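Local coordinates for D-methionine-binding lipoprotein MetQ (Escherichia coli, PDB 4YAH) that binds methionine as the substrate-binding lipoprotein of an ATP-driven D-methionine permease, at residues G36-Q44 with N202-G210; V106-I114 with F263-W271. One frame throughout, in Å; residues are numbered along the deposited sequence.

Contact 1 of 2, residues G36-Q44 with N202-G210; sequences GVIVGAEQQ and NTTYASQIG. With MET (methionine), chain B.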
loop_
_atom_site.group_PDB
_atom_site.type_symbol
_atom_site.label_atom_id
_atom_site.label_comp_id
_atom_site.label_asym_id
_atom_site.label_seq_id
_atom_site.Cartn_x
_atom_site.Cartn_y
_atom_site.Cartn_z
ATOM N N GLY A 36 3.528 -5.585 12.986
ATOM C CA GLY A 36 2.498 -4.610 12.670
ATOM C C GLY A 36 1.962 -4.759 11.260
ATOM O O GLY A 36 2.728 -4.846 10.301
ATOM N N VAL A 37 0.637 -4.782 11.147
ATOM C CA VAL A 37 -0.074 -4.954 9.880
ATOM C C VAL A 37 -1.278 -4.029 9.851
ATOM O O VAL A 37 -1.676 -3.491 10.889
ATOM C CB VAL A 37 -0.528 -6.421 9.661
ATOM C CG1 VAL A 37 0.676 -7.352 9.720
ATOM C CG2 VAL A 37 -1.539 -6.856 10.699
ATOM N N ILE A 38 -1.859 -3.844 8.666
ATOM C CA ILE A 38 -3.024 -2.964 8.536
ATOM C C ILE A 38 -4.327 -3.767 8.550
ATOM O O ILE A 38 -4.422 -4.823 7.907
ATOM C CB ILE A 38 -2.979 -2.138 7.240
ATOM C CG1 ILE A 38 -1.598 -1.524 7.025
ATOM C CG2 ILE A 38 -4.059 -1.052 7.281
ATOM C CD1 ILE A 38 -1.162 -0.577 8.111
ATOM N N VAL A 39 -5.338 -3.257 9.258
ATOM C CA VAL A 39 -6.617 -3.948 9.335
ATOM C C VAL A 39 -7.245 -4.083 7.964
ATOM O O VAL A 39 -7.011 -3.270 7.079
ATOM C CB VAL A 39 -7.614 -3.226 10.270
ATOM C CG1 VAL A 39 -7.081 -3.176 11.647
ATOM C CG2 VAL A 39 -7.879 -1.826 9.807
ATOM N N GLY A 40 -8.032 -5.135 7.799
ATOM C CA GLY A 40 -8.678 -5.409 6.532
ATOM C C GLY A 40 -8.044 -6.627 5.911
ATOM O O GLY A 40 -7.547 -7.512 6.618
ATOM N N ALA A 41 -8.029 -6.657 4.591
ATOM C CA ALA A 41 -7.603 -7.837 3.879
ATOM C C ALA A 41 -6.130 -8.128 4.141
ATOM O O ALA A 41 -5.730 -9.284 4.111
ATOM C CB ALA A 41 -7.854 -7.683 2.409
ATOM N N GLU A 42 -5.325 -7.098 4.394
ATOM C CA GLU A 42 -3.898 -7.337 4.644
ATOM C C GLU A 42 -3.727 -8.071 5.976
ATOM O O GLU A 42 -2.863 -8.938 6.108
ATOM C CB GLU A 42 -3.085 -6.037 4.627
ATOM C CG GLU A 42 -2.966 -5.450 3.202
ATOM C CD GLU A 42 -2.035 -4.255 3.076
ATOM O OE1 GLU A 42 -2.148 -3.521 2.068
ATOM O OE2 GLU A 42 -1.184 -4.038 3.952
ATOM N N GLN A 43 -4.556 -7.747 6.959
ATOM C CA GLN A 43 -4.536 -8.479 8.221
ATOM C C GLN A 43 -4.920 -9.938 8.000
ATOM O O GLN A 43 -4.328 -10.834 8.598
ATOM C CB GLN A 43 -5.475 -7.842 9.244
ATOM C CG GLN A 43 -5.465 -8.567 10.586
ATOM C CD GLN A 43 -6.534 -8.071 11.530
ATOM O OE1 GLN A 43 -7.147 -7.029 11.306
ATOM N NE2 GLN A 43 -6.769 -8.824 12.598
ATOM N N GLN A 44 -5.915 -10.180 7.151
ATOM C CA GLN A 44 -6.328 -11.549 6.861
ATOM C C GLN A 44 -5.161 -12.350 6.286
ATOM O O GLN A 44 -4.952 -13.496 6.655
ATOM C CB GLN A 44 -7.500 -11.583 5.886
ATOM C CG GLN A 44 -8.763 -10.922 6.389
ATOM C CD GLN A 44 -9.815 -10.851 5.297
ATOM O OE1 GLN A 44 -10.038 -11.831 4.579
ATOM N NE2 GLN A 44 -10.440 -9.685 5.142
ATOM N N ASN A 202 -5.283 3.126 -2.284
ATOM C CA ASN A 202 -4.507 1.931 -2.015
ATOM C C ASN A 202 -5.417 0.743 -1.780
ATOM O O ASN A 202 -6.404 0.835 -1.073
ATOM C CB ASN A 202 -3.611 2.105 -0.784
ATOM C CG ASN A 202 -2.693 3.302 -0.889
ATOM O OD1 ASN A 202 -3.062 4.416 -0.514
ATOM N ND2 ASN A 202 -1.478 3.077 -1.385
ATOM N N THR A 203 -5.047 -0.397 -2.330
ATOM C CA THR A 203 -5.856 -1.588 -2.170
ATOM C C THR A 203 -6.030 -1.974 -0.704
ATOM O O THR A 203 -7.051 -2.560 -0.363
ATOM C CB THR A 203 -5.254 -2.727 -2.975
ATOM O OG1 THR A 203 -5.119 -2.287 -4.329
ATOM C CG2 THR A 203 -6.138 -3.954 -2.941
ATOM N N THR A 204 -5.060 -1.599 0.141
ATOM C CA THR A 204 -5.160 -1.709 1.612
ATOM C C THR A 204 -6.531 -1.262 2.123
ATOM O O THR A 204 -7.216 -1.968 2.854
ATOM C CB THR A 204 -4.125 -0.815 2.325
ATOM O OG1 THR A 204 -2.816 -1.026 1.781
ATOM C CG2 THR A 204 -4.109 -1.092 3.818
ATOM N N TYR A 205 -6.893 -0.050 1.720
ATOM C CA TYR A 205 -8.103 0.605 2.198
ATOM C C TYR A 205 -9.302 0.364 1.283
ATOM O O TYR A 205 -10.415 0.243 1.783
ATOM C CB TYR A 205 -7.810 2.097 2.401
ATOM C CG TYR A 205 -6.674 2.317 3.396
ATOM C CD1 TYR A 205 -5.433 2.774 2.977
ATOM C CD2 TYR A 205 -6.860 2.053 4.750
ATOM C CE1 TYR A 205 -4.388 2.951 3.882
ATOM C CE2 TYR A 205 -5.819 2.227 5.672
ATOM C CZ TYR A 205 -4.591 2.681 5.221
ATOM O OH TYR A 205 -3.552 2.875 6.119
ATOM N N ALA A 206 -9.089 0.247 -0.030
ATOM C CA ALA A 206 -10.175 -0.133 -0.945
ATOM C C ALA A 206 -10.808 -1.454 -0.521
ATOM O O ALA A 206 -12.030 -1.632 -0.567
ATOM C CB ALA A 206 -9.656 -0.239 -2.361
ATOM N N SER A 207 -9.973 -2.378 -0.062
ATOM C CA SER A 207 -10.457 -3.697 0.322
ATOM C C SER A 207 -11.329 -3.642 1.590
ATOM O O SER A 207 -12.132 -4.533 1.825
ATOM C CB SER A 207 -9.286 -4.652 0.544
ATOM O OG SER A 207 -8.610 -4.323 1.738
ATOM N N GLN A 208 -11.166 -2.604 2.402
ATOM C CA GLN A 208 -11.974 -2.459 3.612
ATOM C C GLN A 208 -13.452 -2.250 3.299
ATOM O O GLN A 208 -14.301 -2.614 4.107
ATOM C CB GLN A 208 -11.464 -1.303 4.463
ATOM C CG GLN A 208 -10.061 -1.542 5.032
ATOM C CD GLN A 208 -9.578 -0.387 5.877
ATOM O OE1 GLN A 208 -10.213 0.662 5.932
ATOM N NE2 GLN A 208 -8.434 -0.564 6.522
ATOM N N ILE A 209 -13.760 -1.658 2.144
ATOM C CA ILE A 209 -15.153 -1.515 1.726
ATOM C C ILE A 209 -15.479 -2.396 0.515
ATOM O O ILE A 209 -16.418 -2.128 -0.244
ATOM C CB ILE A 209 -15.488 -0.047 1.434
ATOM C CG1 ILE A 209 -14.526 0.537 0.417
ATOM C CG2 ILE A 209 -15.421 0.741 2.736
ATOM C CD1 ILE A 209 -15.037 1.824 -0.229
ATOM N N GLY A 210 -14.707 -3.468 0.359
ATOM C CA GLY A 210 -15.064 -4.534 -0.561
ATOM C C GLY A 210 -14.793 -4.239 -2.025
ATOM O O GLY A 210 -15.380 -4.867 -2.910
HETATM N N MET B . -0.179 -1.566 0.527
HETATM C CA MET B . 0.099 -0.213 0.044
HETATM C C MET B . 0.251 -0.240 -1.458
HETATM O O MET B . 1.004 -1.082 -1.957
HETATM C CB MET B . 1.372 0.345 0.687
HETATM C CG MET B . 1.637 1.813 0.390
HETATM S SD MET B . 3.147 2.455 1.143
HETATM C CE MET B . 2.630 2.576 2.855
HETATM O OXT MET B . -0.355 0.589 -2.166
HETATM O O HOH W 1 -5.982 -4.181 4.593
#
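The ring of Tyr205 is met obliquely by Ile38, whose CG2 comes 4.1 Å from CE2 of Tyr205. One face of this ring lies under CG2 of Thr204, which stands over the ring centre, and OE1 of Gln208 is at its edge, in the ring plane. Tyr205 OH is buried without a polar partner, whereas the ring's hydrocarbon suits these methyl groups. Between Ile38 and Thr204 the packing is tight, CG2 to CG2 3.5 Å. The amide of Gln208 reaches across on an extended chain: NE2 donates to Val39 O at 3.1 Å (159° at the hydrogen). NE2 stands above the carbonyl plane of Val39; the same nitrogen also serves Asn67 OD1. A CB on Gly40 would press on Gln208 CG, which favours glycine there, and the small Ala41 sets its CB against Ser207. Strand 32-38 and helix 41-57 belong to one lobe and helix 203-206 to the other, so the contact spans the cleft between the lobes of a two-lobed periplasmic binding protein fold, with methionine held between them. Threonine suits position 204 because it offers a hydroxyl to the carboxylate of Glu42 and a methyl to Ile38, with OG1 anti to the carbonyl carbon (chi1 -50°) and CG2 anti to the backbone N. Thr204 OG1 donates to Glu42 OE1 at 2.6 Å, coming from above the carboxylate plane, and is also hydrogen-bonded to Tyr69 OH. Glu42 OE1 in turn takes a weak bond from the ligand's amino N, at 3.2 Å, where a carboxylate is likely to favour a charged ammonium. Asn202 ND2 donates to the ligand's carboxylate, 2.8 Å from OXT of methionine; Arg144 also bonds the ligand. A water donates to Val39 O and Thr204 O and accepts from Glu42 N.

Contact 2 of 2, residues V106-I114 with F263-W271; sequences VGNTFVYPI and FNGGAVKGW. With MET (methionine), chain B.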
loop_
_atom_site.group_PDB
_atom_site.type_symbol
_atom_site.label_atom_id
_atom_site.label_comp_id
_atom_site.label_asym_id
_atom_site.label_seq_id
_atom_site.Cartn_x
_atom_site.Cartn_y
_atom_site.Cartn_z
ATOM N N VAL A 106 13.577 -6.691 4.958
ATOM C CA VAL A 106 14.091 -8.037 5.131
ATOM C C VAL A 106 13.364 -9.037 4.252
ATOM O O VAL A 106 13.614 -10.237 4.321
ATOM C CB VAL A 106 14.009 -8.500 6.619
ATOM C CG1 VAL A 106 14.901 -7.610 7.495
ATOM C CG2 VAL A 106 12.572 -8.497 7.134
ATOM N N GLY A 107 12.481 -8.553 3.382
ATOM C CA GLY A 107 11.799 -9.444 2.471
ATOM C C GLY A 107 10.657 -8.744 1.750
ATOM O O GLY A 107 10.043 -7.838 2.325
ATOM N N ASN A 108 10.387 -9.171 0.515
ATOM C CA ASN A 108 9.243 -8.687 -0.257
ATOM C C ASN A 108 7.987 -9.467 0.042
ATOM O O ASN A 108 8.043 -10.659 0.300
ATOM C CB ASN A 108 9.506 -8.796 -1.758
ATOM C CG ASN A 108 10.659 -7.965 -2.213
ATOM O OD1 ASN A 108 11.057 -7.003 -1.558
ATOM N ND2 ASN A 108 11.199 -8.318 -3.376
ATOM N N THR A 109 6.842 -8.805 -0.065
ATOM C CA THR A 109 5.561 -9.484 0.045
ATOM C C THR A 109 4.880 -9.398 -1.323
ATOM O O THR A 109 5.308 -10.096 -2.253
ATOM C CB THR A 109 4.705 -8.896 1.198
ATOM O OG1 THR A 109 4.480 -7.496 0.990
ATOM C CG2 THR A 109 5.420 -9.096 2.552
ATOM N N PHE A 110 3.863 -8.542 -1.470
ATOM C CA PHE A 110 3.136 -8.434 -2.739
ATOM C C PHE A 110 3.206 -7.044 -3.351
ATOM O O PHE A 110 3.355 -6.045 -2.643
ATOM C CB PHE A 110 1.655 -8.814 -2.567
ATOM C CG PHE A 110 1.453 -10.175 -1.976
ATOM C CD1 PHE A 110 1.495 -11.306 -2.775
ATOM C CD2 PHE A 110 1.229 -10.323 -0.619
ATOM C CE1 PHE A 110 1.319 -12.566 -2.227
ATOM C CE2 PHE A 110 1.059 -11.589 -0.059
ATOM C CZ PHE A 110 1.100 -12.706 -0.869
ATOM N N VAL A 111 3.092 -6.992 -4.677
ATOM C CA VAL A 111 2.741 -5.749 -5.357
ATOM C C VAL A 111 1.209 -5.676 -5.362
ATOM O O VAL A 111 0.550 -6.678 -5.642
ATOM C CB VAL A 111 3.256 -5.682 -6.805
ATOM C CG1 VAL A 111 2.941 -4.322 -7.425
ATOM C CG2 VAL A 111 4.748 -5.971 -6.888
ATOM N N TYR A 112 0.663 -4.497 -5.054
ATOM C CA TYR A 112 -0.780 -4.253 -5.025
ATOM C C TYR A 112 -1.086 -3.144 -6.019
ATOM O O TYR A 112 -1.107 -1.972 -5.647
ATOM C CB TYR A 112 -1.232 -3.848 -3.629
ATOM C CG TYR A 112 -1.110 -4.911 -2.571
ATOM C CD1 TYR A 112 -1.944 -6.019 -2.575
ATOM C CD2 TYR A 112 -0.195 -4.779 -1.544
ATOM C CE1 TYR A 112 -1.858 -6.983 -1.580
ATOM C CE2 TYR A 112 -0.101 -5.738 -0.538
ATOM C CZ TYR A 112 -0.935 -6.837 -0.574
ATOM O OH TYR A 112 -0.866 -7.787 0.403
ATOM N N PRO A 113 -1.271 -3.499 -7.302
ATOM C CA PRO A 113 -1.437 -2.429 -8.293
ATOM C C PRO A 113 -2.621 -1.539 -7.926
ATOM O O PRO A 113 -3.700 -2.026 -7.606
ATOM C CB PRO A 113 -1.653 -3.191 -9.605
ATOM C CG PRO A 113 -0.928 -4.522 -9.383
ATOM C CD PRO A 113 -1.259 -4.830 -7.928
ATOM N N ILE A 114 -2.379 -0.240 -7.907
ATOM C CA ILE A 114 -3.351 0.693 -7.373
ATOM C C ILE A 114 -4.348 1.088 -8.461
ATOM O O ILE A 114 -4.021 1.099 -9.647
ATOM C CB ILE A 114 -2.658 1.932 -6.787
ATOM C CG1 ILE A 114 -3.578 2.648 -5.808
ATOM C CG2 ILE A 114 -2.117 2.841 -7.887
ATOM C CD1 ILE A 114 -2.845 3.708 -4.986
ATOM N N PHE A 263 -7.826 -10.567 -2.619
ATOM C CA PHE A 263 -7.596 -9.372 -3.440
ATOM C C PHE A 263 -8.031 -9.583 -4.895
ATOM O O PHE A 263 -7.724 -8.768 -5.759
ATOM C CB PHE A 263 -6.118 -8.944 -3.381
ATOM C CG PHE A 263 -5.714 -8.397 -2.046
ATOM C CD1 PHE A 263 -6.217 -7.190 -1.606
ATOM C CD2 PHE A 263 -4.833 -9.096 -1.218
ATOM C CE1 PHE A 263 -5.873 -6.684 -0.366
ATOM C CE2 PHE A 263 -4.479 -8.594 0.022
ATOM C CZ PHE A 263 -4.992 -7.390 0.452
ATOM N N ASN A 264 -8.728 -10.684 -5.157
ATOM C CA ASN A 264 -9.276 -10.940 -6.489
ATOM C C ASN A 264 -8.236 -10.692 -7.603
ATOM O O ASN A 264 -8.474 -9.928 -8.552
ATOM C CB ASN A 264 -10.523 -10.072 -6.680
ATOM C CG ASN A 264 -11.254 -10.370 -7.973
ATOM O OD1 ASN A 264 -11.338 -11.523 -8.400
ATOM N ND2 ASN A 264 -11.783 -9.326 -8.610
ATOM N N GLY A 265 -7.064 -11.318 -7.461
ATOM C CA GLY A 265 -6.010 -11.221 -8.464
ATOM C C GLY A 265 -5.180 -9.950 -8.392
ATOM O O GLY A 265 -4.269 -9.753 -9.192
ATOM N N GLY A 266 -5.466 -9.098 -7.414
ATOM C CA GLY A 266 -4.782 -7.824 -7.299
ATOM C C GLY A 266 -3.530 -7.857 -6.432
ATOM O O GLY A 266 -3.085 -6.804 -5.973
ATOM N N ALA A 267 -2.982 -9.053 -6.201
ATOM C CA ALA A 267 -1.749 -9.226 -5.413
ATOM C C ALA A 267 -0.731 -10.036 -6.215
ATOM O O ALA A 267 -0.986 -11.179 -6.588
ATOM C CB ALA A 267 -2.037 -9.896 -4.116
ATOM N N VAL A 268 0.402 -9.418 -6.509
ATOM C CA VAL A 268 1.467 -10.061 -7.267
ATOM C C VAL A 268 2.619 -10.469 -6.355
ATOM O O VAL A 268 3.180 -9.642 -5.645
ATOM C CB VAL A 268 2.002 -9.136 -8.341
ATOM C CG1 VAL A 268 3.088 -9.835 -9.170
ATOM C CG2 VAL A 268 0.853 -8.643 -9.214
ATOM N N LYS A 269 2.961 -11.746 -6.387
ATOM C CA LYS A 269 4.048 -12.283 -5.564
ATOM C C LYS A 269 5.363 -11.542 -5.852
ATOM O O LYS A 269 5.762 -11.385 -7.017
ATOM C CB LYS A 269 4.180 -13.778 -5.831
ATOM C CG LYS A 269 5.164 -14.490 -4.959
ATOM C CD LYS A 269 5.323 -15.943 -5.399
ATOM C CE LYS A 269 4.017 -16.705 -5.283
ATOM N NZ LYS A 269 4.190 -18.120 -5.690
ATOM N N GLY A 270 6.020 -11.063 -4.795
ATOM C CA GLY A 270 7.192 -10.222 -4.943
ATOM C C GLY A 270 8.484 -10.904 -4.546
ATOM O O GLY A 270 9.553 -10.342 -4.732
ATOM N N TRP A 271 8.380 -12.109 -3.994
ATOM C CA TRP A 271 9.563 -12.842 -3.560
ATOM C C TRP A 271 10.030 -13.883 -4.561
ATOM O O TRP A 271 9.351 -14.184 -5.539
ATOM C CB TRP A 271 9.284 -13.505 -2.212
ATOM C CG TRP A 271 8.238 -14.570 -2.202
ATOM C CD1 TRP A 271 8.398 -15.893 -2.491
ATOM C CD2 TRP A 271 6.862 -14.407 -1.826
ATOM N NE1 TRP A 271 7.212 -16.568 -2.316
ATOM C CE2 TRP A 271 6.251 -15.675 -1.915
ATOM C CE3 TRP A 271 6.090 -13.310 -1.448
ATOM C CZ2 TRP A 271 4.901 -15.875 -1.622
ATOM C CZ3 TRP A 271 4.755 -13.514 -1.152
ATOM C CH2 TRP A 271 4.178 -14.785 -1.240
HETATM N N MET B . -0.179 -1.566 0.527
HETATM C CA MET B . 0.099 -0.213 0.044
HETATM C C MET B . 0.251 -0.240 -1.458
HETATM O O MET B . 1.004 -1.082 -1.957
HETATM C CB MET B . 1.372 0.345 0.687
HETATM C CG MET B . 1.637 1.813 0.390
HETATM S SD MET B . 3.147 2.455 1.143
HETATM C CE MET B . 2.630 2.576 2.855
HETATM O OXT MET B . -0.355 0.589 -2.166
HETATM O O HOH W 2 -4.153 -4.106 -5.864
#
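Val268 O is approached by two groups of the facing strand: Val111 N donates to it at 2.8 Å, and Phe110 CA makes a C-H...O contact with it at 3.1 Å. The return bond, Val268 N to Val111 O, is almost straight at 173°, so Val111 and Val268 form an antiparallel hydrogen-bonded pair. Their branched side chains pack on one side of the sheet, CB to CB, as suits beta-branched residues in strands. Farther along, Gly270 N donates to Thr109 O; a side chain on Gly270 would run into that oxygen, which explains the glycine. Asn108 ND2 reaches over to Gly270 O, 2.9 Å away, its amide almost coplanar with the acceptor. On the other side of the sheet Trp271 turns an edge to the face of Phe110 in an offset edge-to-face pair, planes at 67°. The far part of the indole, CZ3 and CH2, does the touching, while CG of Lys269 lies over one face of the indole. The Lys269 amine goes on to a salt bridge with Glu273. Tyr112, its CG anti to the carbonyl carbon (chi1 -66°), swings its ring back to the other segment. There CE1 of Tyr112 lies over the face of Phe263, 3.5 Å from CE2 of Phe263, in an edge-to-face pair, and also touches Ala267 CB. CD2 of Tyr112, across the ring from CE1, lies 3.8 Å from the amino N of methionine. Replaced by alanine, this tyrosine is likely to leave the face of Phe263 without its partner and a gap beside the ligand's amino group. The arrangement fits a two-lobed binding protein: the C-terminal strand closes one edge of a lobe's sheet, and the chain leaving the adjoining strand runs past the ligand pocket and crosses to the second lobe.

Contact 2 is the more buried, and contact 1, partly buried, lies between the lobes. Both reach the same six-stranded sheet, contact 1 through strand 32-38 and contact 2 through strands 103-111 and 268-269 at its far side. Their chemistry follows their place: contact 2 is mainly backbone pairing with aromatic packing inside a lobe, whereas contact 1 joins the lobes by side-chain hydrogen bonds, a water and a few methyl groups. Their centres are 13 Å apart, yet they meet, for Phe263 packs against both Ala41 and Thr203. Methionine touches both, through polar groups in contact 1 and through a ring in contact 2.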